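Local structure of N-acetyl-beta-D glucosaminidase (Rhizomucor miehei CAU432, 4ZM6) at residues 227-239 with 244-256. The protein probably removes terminal N-acetylglucosamine units as a family 3 glycoside hydrolase and also carries a GCN5-related region, which binds acetyl-CoA, for glucosamine N-acetylation. Residues are numbered along the deposited sequence; the frame is centred on the assembly and turned at random.
Sequences SVMVGHMLLPHFN and SSIAPEIVRDLLR
Ser244 and Ser245 grip the loop leaving strand 227-230 and show how, in this beta-alpha-beta unit, the chain ahead of the helix is tied to the end of the strand. Both hydroxyls donate to Gly231 O, from opposite faces of its carbonyl plane. Ser244 OG lies 2.6 Å from that oxygen, and its chi1 of 53°, which sets it between its own backbone N and carbonyl carbon, also lets it accept from Met233 N at 2.9 Å. Ser244 N returns a bond to Met233 O, so one serine holds both polar backbone atoms of Met233. Ser245 OG also sits beside the His232 ring, whose NE2 is bonded to Cys269 O.

A second polar link joins Asn239, farther along the loop, to Glu249. Asn239 ND2 donates almost straight (168°) to Glu249 OE2 at 2.9 Å, meeting the carboxylate from above its plane; amide and carboxylate stand nearly perpendicular. Asn239 OD1 is held by the backbone N of Asp241 and Val242, which probably helps to fix the rotation of the amide.

Apolar contacts make up the rest of the interface. Ile250 CD1 touches both Leu235 CD1 at 3.5 Å and Phe238 CB at 3.7 Å, and the Ile250 side chain crosses those of Leu235 and Phe238 at about a right angle. From the strand itself, Val228 CG1 and Leu255 CD2 meet tip to tip at 3.6 Å, while Val230 CG2 approaches Val251 CG2.

Within the TIM-barrel-type GH3 domain, this loop and helix 251-258 form the crossover from strand 227-230 to strand 264-267. Helix 202-207 packs on Leu235, Phe238 and Leu254, and Leu255 also reaches Phe181 of strand 178-181 and Ile265 of strand 264-267.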
loop_
_atom_site.group_PDB
_atom_site.type_symbol
_atom_site.label_atom_id
_atom_site.label_comp_id
_atom_site.label_asym_id
_atom_site.label_seq_id
_atom_site.Cartn_x
_atom_site.Cartn_y
_atom_site.Cartn_z
ATOM N N SER A 227 17.750 -13.218 10.238
ATOM C CA SER A 227 18.886 -12.303 10.276
ATOM C C SER A 227 18.887 -11.340 9.084
ATOM O O SER A 227 18.233 -11.580 8.065
ATOM C CB SER A 227 20.207 -13.079 10.324
ATOM O OG SER A 227 20.638 -13.457 9.029
ATOM N N VAL A 228 19.630 -10.247 9.234
ATOM C CA VAL A 228 19.801 -9.252 8.180
ATOM C C VAL A 228 21.293 -8.985 7.985
ATOM O O VAL A 228 22.014 -8.777 8.954
ATOM C CB VAL A 228 19.096 -7.929 8.542
ATOM C CG1 VAL A 228 19.380 -6.854 7.498
ATOM C CG2 VAL A 228 17.596 -8.147 8.689
ATOM N N MET A 229 21.748 -8.986 6.735
ATOM C CA MET A 229 23.151 -8.719 6.434
ATOM C C MET A 229 23.349 -7.301 5.889
ATOM O O MET A 229 22.649 -6.864 4.973
ATOM C CB MET A 229 23.687 -9.735 5.429
ATOM C CG MET A 229 25.194 -9.660 5.219
ATOM S SD MET A 229 25.740 -10.650 3.822
ATOM C CE MET A 229 25.568 -12.292 4.509
ATOM N N VAL A 230 24.326 -6.602 6.450
ATOM C CA VAL A 230 24.663 -5.255 6.022
ATOM C C VAL A 230 25.881 -5.310 5.103
ATOM O O VAL A 230 26.985 -5.638 5.537
ATOM C CB VAL A 230 24.966 -4.361 7.236
ATOM C CG1 VAL A 230 25.162 -2.920 6.800
ATOM C CG2 VAL A 230 23.843 -4.468 8.260
ATOM N N GLY A 231 25.680 -4.989 3.831
ATOM C CA GLY A 231 26.780 -4.938 2.876
ATOM C C GLY A 231 27.707 -3.763 3.127
ATOM O O GLY A 231 27.538 -3.013 4.098
ATOM N N HIS A 232 28.692 -3.608 2.244
ATOM C CA HIS A 232 29.676 -2.532 2.349
ATOM C C HIS A 232 29.439 -1.503 1.255
ATOM O O HIS A 232 29.828 -1.711 0.103
ATOM C CB HIS A 232 31.093 -3.090 2.240
ATOM C CG HIS A 232 31.319 -4.319 3.059
ATOM N ND1 HIS A 232 31.343 -4.301 4.436
ATOM C CD2 HIS A 232 31.534 -5.604 2.693
ATOM C CE1 HIS A 232 31.562 -5.524 4.886
ATOM N NE2 HIS A 232 31.684 -6.332 3.848
ATOM N N MET A 233 28.790 -0.400 1.622
ATOM C CA MET A 233 28.570 0.722 0.709
ATOM C C MET A 233 28.586 2.057 1.451
ATOM O O MET A 233 28.169 2.145 2.608
ATOM C CB MET A 233 27.264 0.543 -0.079
ATOM C CG MET A 233 26.120 -0.100 0.694
ATOM S SD MET A 233 25.032 -1.060 -0.380
ATOM C CE MET A 233 24.670 -2.452 0.686
ATOM N N LEU A 234 29.094 3.084 0.774
ATOM C CA LEU A 234 29.253 4.409 1.358
ATOM C C LEU A 234 27.984 5.215 1.104
ATOM O O LEU A 234 27.543 5.352 -0.043
ATOM C CB LEU A 234 30.475 5.109 0.742
ATOM C CG LEU A 234 31.199 6.211 1.531
ATOM C CD1 LEU A 234 30.303 7.413 1.772
ATOM C CD2 LEU A 234 31.752 5.684 2.847
ATOM N N LEU A 235 27.405 5.740 2.182
ATOM C CA LEU A 235 26.181 6.539 2.114
ATOM C C LEU A 235 26.440 7.923 2.709
ATOM O O LEU A 235 26.244 8.135 3.909
ATOM C CB LEU A 235 25.051 5.822 2.857
ATOM C CG LEU A 235 24.536 4.571 2.131
ATOM C CD1 LEU A 235 24.486 3.362 3.054
ATOM C CD2 LEU A 235 23.176 4.823 1.489
ATOM N N PRO A 236 26.897 8.871 1.866
ATOM C CA PRO A 236 27.305 10.204 2.321
ATOM C C PRO A 236 26.263 10.956 3.149
ATOM O O PRO A 236 26.635 11.666 4.082
ATOM C CB PRO A 236 27.589 10.947 1.012
ATOM C CG PRO A 236 27.998 9.878 0.066
ATOM C CD PRO A 236 27.129 8.705 0.419
ATOM N N HIS A 237 24.980 10.797 2.822
ATOM C CA HIS A 237 23.905 11.445 3.584
ATOM C C HIS A 237 23.701 10.855 4.988
ATOM O O HIS A 237 22.957 11.421 5.783
ATOM C CB HIS A 237 22.579 11.387 2.820
ATOM C CG HIS A 237 22.539 12.249 1.596
ATOM N ND1 HIS A 237 22.700 11.743 0.321
ATOM C CD2 HIS A 237 22.335 13.579 1.449
ATOM C CE1 HIS A 237 22.603 12.726 -0.556
ATOM N NE2 HIS A 237 22.382 13.850 0.101
ATOM N N PHE A 238 24.341 9.721 5.279
ATOM C CA PHE A 238 24.270 9.086 6.603
ATOM C C PHE A 238 25.630 9.104 7.298
ATOM O O PHE A 238 25.746 9.558 8.435
ATOM C CB PHE A 238 23.791 7.634 6.472
ATOM C CG PHE A 238 22.390 7.497 5.945
ATOM C CD1 PHE A 238 22.124 7.660 4.591
ATOM C CD2 PHE A 238 21.341 7.192 6.801
ATOM C CE1 PHE A 238 20.838 7.532 4.101
ATOM C CE2 PHE A 238 20.051 7.061 6.316
ATOM C CZ PHE A 238 19.800 7.232 4.964
ATOM N N ASN A 239 26.643 8.576 6.617
ATOM C CA ASN A 239 28.015 8.583 7.117
ATOM C C ASN A 239 29.000 8.566 5.952
ATOM O O ASN A 239 29.103 7.569 5.227
ATOM C CB ASN A 239 28.260 7.383 8.034
ATOM C CG ASN A 239 29.651 7.384 8.645
ATOM O OD1 ASN A 239 30.637 7.724 7.988
ATOM N ND2 ASN A 239 29.736 6.992 9.908
ATOM N N SER A 244 28.973 1.273 5.126
ATOM C CA SER A 244 27.707 0.989 5.830
ATOM C C SER A 244 27.772 -0.055 6.951
ATOM O O SER A 244 27.117 0.101 7.984
ATOM C CB SER A 244 26.632 0.570 4.825
ATOM O OG SER A 244 27.081 -0.502 4.012
ATOM N N SER A 245 28.557 -1.111 6.746
ATOM C CA SER A 245 28.658 -2.214 7.713
ATOM C C SER A 245 29.159 -1.787 9.086
ATOM O O SER A 245 28.825 -2.415 10.089
ATOM C CB SER A 245 29.585 -3.298 7.173
ATOM O OG SER A 245 29.243 -3.616 5.838
ATOM N N ILE A 246 29.965 -0.727 9.120
ATOM C CA ILE A 246 30.616 -0.275 10.351
ATOM C C ILE A 246 30.168 1.125 10.784
ATOM O O ILE A 246 30.734 1.700 11.719
ATOM C CB ILE A 246 32.153 -0.335 10.205
ATOM C CG1 ILE A 246 32.655 0.719 9.201
ATOM C CG2 ILE A 246 32.575 -1.748 9.808
ATOM C CD1 ILE A 246 34.025 0.445 8.609
ATOM N N ALA A 247 29.138 1.650 10.119
ATOM C CA ALA A 247 28.554 2.947 10.458
ATOM C C ALA A 247 27.331 2.751 11.355
ATOM O O ALA A 247 26.379 2.090 10.949
ATOM C CB ALA A 247 28.152 3.682 9.190
ATOM N N PRO A 248 27.340 3.337 12.567
ATOM C CA PRO A 248 26.169 3.205 13.441
ATOM C C PRO A 248 24.923 3.930 12.910
ATOM O O PRO A 248 23.810 3.624 13.339
ATOM C CB PRO A 248 26.639 3.837 14.755
ATOM C CG PRO A 248 27.660 4.833 14.339
ATOM C CD PRO A 248 28.363 4.218 13.160
ATOM N N GLU A 249 25.111 4.872 11.989
ATOM C CA GLU A 249 23.992 5.577 11.365
ATOM C C GLU A 249 23.150 4.631 10.511
ATOM O O GLU A 249 21.949 4.842 10.337
ATOM C CB GLU A 249 24.487 6.745 10.501
ATOM C CG GLU A 249 25.146 7.880 11.276
ATOM C CD GLU A 249 26.635 7.683 11.500
ATOM O OE1 GLU A 249 27.291 8.651 11.934
ATOM O OE2 GLU A 249 27.150 6.569 11.252
ATOM N N ILE A 250 23.791 3.599 9.972
ATOM C CA ILE A 250 23.117 2.604 9.145
ATOM C C ILE A 250 22.629 1.419 9.975
ATOM O O ILE A 250 21.489 0.988 9.837
ATOM C CB ILE A 250 24.061 2.087 8.041
ATOM C CG1 ILE A 250 24.514 3.240 7.130
ATOM C CG2 ILE A 250 23.403 0.967 7.243
ATOM C CD1 ILE A 250 23.405 3.938 6.378
ATOM N N VAL A 251 23.491 0.892 10.835
ATOM C CA VAL A 251 23.173 -0.327 11.575
ATOM C C VAL A 251 22.236 -0.049 12.753
ATOM O O VAL A 251 21.121 -0.555 12.778
ATOM C CB VAL A 251 24.451 -1.046 12.059
ATOM C CG1 VAL A 251 24.098 -2.311 12.833
ATOM C CG2 VAL A 251 25.349 -1.378 10.875
ATOM N N ARG A 252 22.679 0.755 13.718
ATOM C CA ARG A 252 21.882 1.013 14.924
ATOM C C ARG A 252 20.690 1.918 14.632
ATOM O O ARG A 252 19.541 1.546 14.873
ATOM C CB ARG A 252 22.743 1.643 16.028
ATOM N N ASP A 253 20.980 3.100 14.099
ATOM C CA ASP A 253 19.969 4.140 13.904
ATOM C C ASP A 253 18.860 3.743 12.937
ATOM O O ASP A 253 17.703 4.111 13.133
ATOM C CB ASP A 253 20.625 5.432 13.406
ATOM C CG ASP A 253 21.569 6.040 14.421
ATOM O OD1 ASP A 253 21.735 5.450 15.514
ATOM O OD2 ASP A 253 22.149 7.109 14.120
ATOM N N LEU A 254 19.206 3.007 11.890
ATOM C CA LEU A 254 18.247 2.719 10.837
ATOM C C LEU A 254 17.599 1.356 11.037
ATOM O O LEU A 254 16.377 1.252 11.155
ATOM C CB LEU A 254 18.925 2.795 9.473
ATOM C CG LEU A 254 17.986 3.016 8.292
ATOM C CD1 LEU A 254 17.295 4.371 8.384
ATOM C CD2 LEU A 254 18.760 2.886 6.989
ATOM N N LEU A 255 18.421 0.314 11.088
ATOM C CA LEU A 255 17.907 -1.049 11.166
ATOM C C LEU A 255 17.320 -1.360 12.546
ATOM O O LEU A 255 16.229 -1.911 12.653
ATOM C CB LEU A 255 19.011 -2.051 10.809
ATOM C CG LEU A 255 18.571 -3.478 10.491
ATOM C CD1 LEU A 255 17.462 -3.488 9.450
ATOM C CD2 LEU A 255 19.755 -4.307 10.015
ATOM N N ARG A 256 18.038 -0.982 13.597
ATOM C CA ARG A 256 17.634 -1.306 14.963
ATOM C C ARG A 256 16.586 -0.334 15.504
ATOM O O ARG A 256 15.528 -0.758 15.960
ATOM C CB ARG A 256 18.860 -1.347 15.886
ATOM C CG ARG A 256 18.638 -2.086 17.195
ATOM C CD ARG A 256 18.455 -3.577 16.982
ATOM N NE ARG A 256 19.720 -4.295 16.865
ATOM C CZ ARG A 256 19.826 -5.573 16.509
ATOM N NH1 ARG A 256 18.742 -6.286 16.208
ATOM N NH2 ARG A 256 21.026 -6.141 16.435
#